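Local coordinates for halogenase PltM (Pseudomonas fluorescens, PDB 6BZN), which is a flavoprotein halogenase that acts on phenolic substrates and can use chloride, bromide or iodide as the halogen source, at residues A[187-192]-A[333-339]; A[124-130]-A[517-521]. All coordinates share one frame; numbering follows the deposited sequence.

How the interactions relate
The two contacts lie on opposite sides of the chain's centre, with centres 42 Å apart and nearest atoms about 27 Å apart. Interaction 1 joins strands 188-191 and 336-338 in the five-stranded parallel sheet of the FAD-binding part. Interaction 2 lays the C-terminal segment 517-521 along strand 126-131, an outermost strand of the seven-stranded mixed sheet. Along the chain interaction 1 is nested within interaction 2. The chain passes between the two sheets more than once, with mixed-sheet strands between 188-191 and 336-338; after the helices beyond 340 its C-terminal end comes to lie beside 124-130. Within each contact the two segments run roughly parallel, but only interaction 1 is a regular strand pair.

Interaction 1 (A[187-192]-A[333-339]); sequences AFIIDA and GDRFCLL
Backbone hydrogen bonds join Ile189, Asp191, Arg335, Cys337 and Leu339 as parallel strands, the axes of 188-191 and 336-338 differing by 8°. Ile189 N donates to Arg335 O (3.0 Å), and Ile189 O accepts from Cys337 N (3.0 Å). Two residues further on, Asp191 N reaches Cys337 O (2.9 Å) and Asp191 O accepts from N of Leu339 (2.9 Å), which occupies the N-cap position of helix 340-343. CA-H groups of Phe336 and Ile190 add contacts to Ile189 O and Cys337 O.

One side chain extends the polar pairing past the strand. Arg335 bends at chi2 and sends NH1 to a lone pair of Ala187 O (2.8 Å, 170° at the hydrogen), with the oxygen lying in the guanidinium plane; NH2 is held by Asp171 O. Asp191 turns its carboxylate to Ser197 OG and Ala193 N.

The Phe188 ring lies against the other backbone. With CG anti to the backbone N (chi1 -162°), it brings CE1 to 3.3 Å from Phe336 N; Phe336 CA stands over the rim of one face, and Asp334 O meets the edge in plane. Its apolar contact is CZ on Cys337 CB. Ile190 CG2 touches Leu339 CG (3.7 Å), while Ala192 CB meets Leu339 CD1. On the other face of the sheet Ile189 CG2 packs against Phe336 CB, and the Phe336 ring covers Gly333 N of its own loop.

Strand 336-338 is outermost in the parallel sheet, and strand 24-29 bonds to the far edge of 188-191. Ile189 and Phe336 pack on helix 198-203; Ile190, Cys337 and Leu339 face Leu364 of helix 352-374. Leu339 also approaches Ala34, an FAD-binding residue, consistent with a Rossmann-type flavin site.

Interaction 2 (A[124-130]-A[517-521]); sequences DHLVAPP and RFILK
Arg517 O is approached by two neighbouring residues of 124-130: Ala128 N gives it a hydrogen bond of 3.2 Å in the carbonyl plane, and Val127 CA adds a CA-H contact, also 3.2 Å from this oxygen. The Arg517 side chain then turns back along the same partner. Its bend at chi3 (-71°) brings NH1 to Leu126 O (2.9 Å, 160° at the hydrogen), an oxygen at the edge of the guanidinium and close to its plane. Asp124 O sits over the centre of one guanidinium face, 3.1 Å above it, so this carbonyl meets the positive group face-on without a hydrogen bond. The carboxylate of Asp124 joins in weakly: OD1 is a long 3.8 Å from Arg517 NH2, with the two planes 65° apart, and its stronger salt bridge goes to Arg237.

Further along, Phe518 swings its ring beside Ala128, with Ala128 O in plane at the ring edge, 3.4 Å from CD1, and Ala128 CB also against CD1. Pro130 has no N-H to offer, and its CD instead rests against Ile519 O. A water repairs the pairing, donating to Ile519 O (2.7 Å) and to Pro130 O. A second water accepts from Lys521 N and gives Pro130 O a longer bond. The proline ring also packs by CG on Leu520 CD2 (3.7 Å), while the bent Lys521 chain passes its CD close to Pro130 O.

Segment 517-521, near the C-terminus, follows the outer edge of strand 126-131 in the same direction, while strand 109-114 pairs with its inner edge, bonding Val127 to Phe112. Helix 410-441 takes Val127 and Ile519 on Trp413 and Arg418; Phe518 and Pro130 lie against the loop at Pro241.

Interaction 1 (A[187-192]-A[333-339])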
# COMPACT_ATOMS: atom_id res chain seq x y z
N ALA A 187 -16.65 -7.54 22.98
CA ALA A 187 -15.44 -7.78 23.75
C ALA A 187 -14.26 -6.93 23.28
O ALA A 187 -13.34 -6.68 24.06
CB ALA A 187 -15.07 -9.25 23.72
N PHE A 188 -14.29 -6.49 22.02
CA PHE A 188 -13.11 -5.91 21.36
C PHE A 188 -13.55 -5.07 20.16
O PHE A 188 -14.55 -5.39 19.50
CB PHE A 188 -12.22 -7.04 20.87
CG PHE A 188 -10.79 -6.65 20.57
CD1 PHE A 188 -9.91 -6.37 21.59
CD2 PHE A 188 -10.31 -6.66 19.26
CE1 PHE A 188 -8.58 -6.05 21.33
CE2 PHE A 188 -8.99 -6.37 18.99
CZ PHE A 188 -8.11 -6.06 20.02
N ILE A 189 -12.81 -4.00 19.90
CA ILE A 189 -13.11 -3.12 18.75
C ILE A 189 -11.87 -2.97 17.86
O ILE A 189 -10.77 -2.73 18.35
CB ILE A 189 -13.73 -1.77 19.19
CG1 ILE A 189 -14.18 -0.95 17.97
CG2 ILE A 189 -12.80 -0.92 20.06
CD1 ILE A 189 -15.26 0.07 18.31
N ILE A 190 -12.06 -3.16 16.57
CA ILE A 190 -10.99 -3.00 15.57
C ILE A 190 -11.32 -1.79 14.72
O ILE A 190 -12.39 -1.72 14.12
CB ILE A 190 -10.85 -4.25 14.69
CG1 ILE A 190 -10.45 -5.43 15.57
CG2 ILE A 190 -9.81 -4.04 13.59
CD1 ILE A 190 -10.55 -6.77 14.88
N ASP A 191 -10.40 -0.83 14.68
CA ASP A 191 -10.56 0.33 13.83
C ASP A 191 -9.94 0.05 12.46
O ASP A 191 -8.70 0.10 12.30
CB ASP A 191 -9.92 1.58 14.43
CG ASP A 191 -10.38 2.86 13.75
OD1 ASP A 191 -10.76 2.83 12.55
OD2 ASP A 191 -10.38 3.91 14.43
N ALA A 192 -10.80 -0.20 11.49
CA ALA A 192 -10.41 -0.48 10.11
C ALA A 192 -10.71 0.71 9.21
O ALA A 192 -10.78 0.56 7.99
CB ALA A 192 -11.15 -1.73 9.62
N GLY A 333 -4.62 -1.89 22.61
CA GLY A 333 -4.89 -1.85 24.06
C GLY A 333 -5.53 -3.14 24.48
O GLY A 333 -5.64 -4.08 23.69
N ASP A 334 -5.99 -3.19 25.73
CA ASP A 334 -6.72 -4.34 26.24
C ASP A 334 -7.92 -4.68 25.34
O ASP A 334 -8.18 -5.85 25.07
CB ASP A 334 -7.25 -4.07 27.67
CG ASP A 334 -6.15 -3.98 28.73
OD1 ASP A 334 -4.97 -4.24 28.42
OD2 ASP A 334 -6.48 -3.65 29.89
N ARG A 335 -8.63 -3.64 24.90
CA ARG A 335 -9.92 -3.80 24.22
C ARG A 335 -10.01 -3.23 22.81
O ARG A 335 -11.11 -3.16 22.25
CB ARG A 335 -11.04 -3.19 25.08
CG ARG A 335 -11.19 -3.82 26.46
CD ARG A 335 -11.81 -5.20 26.33
NE ARG A 335 -12.01 -5.88 27.61
CZ ARG A 335 -12.75 -6.98 27.78
NH1 ARG A 335 -13.39 -7.55 26.75
NH2 ARG A 335 -12.86 -7.53 28.99
N PHE A 336 -8.87 -2.86 22.21
CA PHE A 336 -8.90 -2.32 20.86
C PHE A 336 -7.63 -2.61 20.09
O PHE A 336 -6.58 -2.90 20.66
CB PHE A 336 -9.15 -0.81 20.85
CG PHE A 336 -7.99 0.00 21.35
CD1 PHE A 336 -6.99 0.42 20.48
CD2 PHE A 336 -7.89 0.34 22.69
CE1 PHE A 336 -5.92 1.18 20.93
CE2 PHE A 336 -6.82 1.09 23.15
CZ PHE A 336 -5.83 1.51 22.27
N CYS A 337 -7.77 -2.52 18.77
CA CYS A 337 -6.63 -2.49 17.87
C CYS A 337 -6.98 -1.56 16.72
O CYS A 337 -8.10 -1.61 16.19
CB CYS A 337 -6.30 -3.88 17.35
SG CYS A 337 -5.06 -3.88 16.01
N LEU A 338 -6.03 -0.70 16.38
CA LEU A 338 -6.10 0.10 15.17
C LEU A 338 -5.38 -0.67 14.08
O LEU A 338 -4.23 -1.06 14.24
CB LEU A 338 -5.40 1.45 15.34
CG LEU A 338 -6.14 2.58 16.07
CD1 LEU A 338 -6.77 2.14 17.36
CD2 LEU A 338 -5.20 3.76 16.28
N LEU A 339 -6.07 -0.90 12.97
CA LEU A 339 -5.40 -1.44 11.79
C LEU A 339 -4.48 -0.37 11.18
O LEU A 339 -4.51 0.80 11.58
CB LEU A 339 -6.42 -1.98 10.80
CG LEU A 339 -7.10 -3.30 11.18
CD1 LEU A 339 -8.02 -3.71 10.03
CD2 LEU A 339 -6.13 -4.42 11.49

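Interaction 2 (A[124-130]-A[517-521])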
# COMPACT_ATOMS: atom_id res chain seq x y z
N ASP A 124 15.04 7.34 -22.39
CA ASP A 124 16.09 6.56 -21.73
C ASP A 124 16.21 6.81 -20.23
O ASP A 124 16.97 6.12 -19.56
CB ASP A 124 17.43 6.79 -22.41
CG ASP A 124 17.37 6.43 -23.89
OD1 ASP A 124 16.87 5.33 -24.21
OD2 ASP A 124 17.78 7.27 -24.72
N HIS A 125 15.46 7.77 -19.69
CA HIS A 125 15.42 8.01 -18.24
C HIS A 125 14.26 7.24 -17.63
O HIS A 125 13.39 7.84 -16.97
CB HIS A 125 15.32 9.51 -17.96
CG HIS A 125 16.53 10.28 -18.37
ND1 HIS A 125 16.52 11.64 -18.54
CD2 HIS A 125 17.79 9.87 -18.64
CE1 HIS A 125 17.73 12.04 -18.90
NE2 HIS A 125 18.52 10.99 -18.96
N LEU A 126 14.28 5.92 -17.84
CA LEU A 126 13.26 4.96 -17.40
C LEU A 126 13.90 3.77 -16.67
O LEU A 126 14.96 3.30 -17.07
CB LEU A 126 12.50 4.38 -18.60
CG LEU A 126 11.25 5.05 -19.13
CD1 LEU A 126 11.48 6.52 -19.38
CD2 LEU A 126 10.79 4.33 -20.40
N VAL A 127 13.24 3.28 -15.63
CA VAL A 127 13.52 1.95 -15.09
C VAL A 127 12.18 1.24 -14.92
O VAL A 127 11.17 1.87 -14.59
CB VAL A 127 14.32 1.95 -13.76
CG1 VAL A 127 15.73 2.49 -13.97
CG2 VAL A 127 13.62 2.74 -12.65
N ALA A 128 12.18 -0.06 -15.15
CA ALA A 128 10.96 -0.85 -14.99
C ALA A 128 11.33 -2.32 -14.79
O ALA A 128 11.53 -3.03 -15.76
CB ALA A 128 10.04 -0.69 -16.21
N PRO A 129 11.44 -2.76 -13.53
CA PRO A 129 11.73 -4.17 -13.30
C PRO A 129 10.45 -5.00 -13.41
O PRO A 129 9.54 -4.78 -12.63
CB PRO A 129 12.30 -4.20 -11.89
CG PRO A 129 11.81 -2.94 -11.22
CD PRO A 129 11.43 -1.97 -12.28
N PRO A 130 10.36 -5.92 -14.39
CA PRO A 130 9.09 -6.60 -14.58
C PRO A 130 8.80 -7.73 -13.60
O PRO A 130 9.72 -8.32 -13.02
CB PRO A 130 9.18 -7.15 -16.01
CG PRO A 130 10.61 -7.18 -16.35
CD PRO A 130 11.36 -6.30 -15.41
N ARG A 517 18.67 -1.12 -17.00
CA ARG A 517 17.55 -0.40 -16.38
C ARG A 517 16.25 -1.20 -16.23
O ARG A 517 15.27 -0.68 -15.69
CB ARG A 517 17.30 0.87 -17.17
CG ARG A 517 18.47 1.82 -17.02
CD ARG A 517 18.33 3.12 -17.77
NE ARG A 517 18.45 3.02 -19.23
CZ ARG A 517 17.43 2.99 -20.10
NH1 ARG A 517 16.16 2.98 -19.70
NH2 ARG A 517 17.68 2.94 -21.41
N PHE A 518 16.25 -2.44 -16.70
CA PHE A 518 15.10 -3.32 -16.66
C PHE A 518 15.55 -4.64 -16.07
O PHE A 518 15.81 -5.60 -16.79
CB PHE A 518 14.53 -3.52 -18.07
CG PHE A 518 14.21 -2.23 -18.75
CD1 PHE A 518 13.11 -1.48 -18.35
CD2 PHE A 518 15.00 -1.74 -19.78
CE1 PHE A 518 12.81 -0.28 -18.95
CE2 PHE A 518 14.70 -0.54 -20.40
CZ PHE A 518 13.61 0.20 -19.98
N ILE A 519 15.65 -4.66 -14.75
CA ILE A 519 16.16 -5.81 -14.02
C ILE A 519 15.17 -6.97 -14.08
O ILE A 519 14.04 -6.83 -13.62
CB ILE A 519 16.45 -5.44 -12.55
CG1 ILE A 519 17.59 -4.41 -12.50
CG2 ILE A 519 16.79 -6.67 -11.72
CD1 ILE A 519 17.67 -3.64 -11.21
N LEU A 520 15.61 -8.11 -14.62
CA LEU A 520 14.72 -9.27 -14.82
C LEU A 520 14.81 -10.25 -13.67
O LEU A 520 15.84 -10.34 -12.99
CB LEU A 520 15.07 -9.99 -16.13
CG LEU A 520 15.13 -9.15 -17.40
CD1 LEU A 520 15.50 -10.03 -18.59
CD2 LEU A 520 13.81 -8.44 -17.68
N LYS A 521 13.72 -10.98 -13.44
CA LYS A 521 13.71 -12.06 -12.46
C LYS A 521 14.55 -13.25 -12.91
O LYS A 521 14.89 -13.37 -14.10
CB LYS A 521 12.29 -12.58 -12.19
CG LYS A 521 11.65 -12.05 -10.92
CD LYS A 521 11.00 -10.70 -11.10
CE LYS A 521 9.96 -10.42 -10.03
NZ LYS A 521 10.60 -10.04 -8.74
O HOH W 1 12.22 -7.83 -11.94
O HOH W 2 11.23 -10.62 -14.76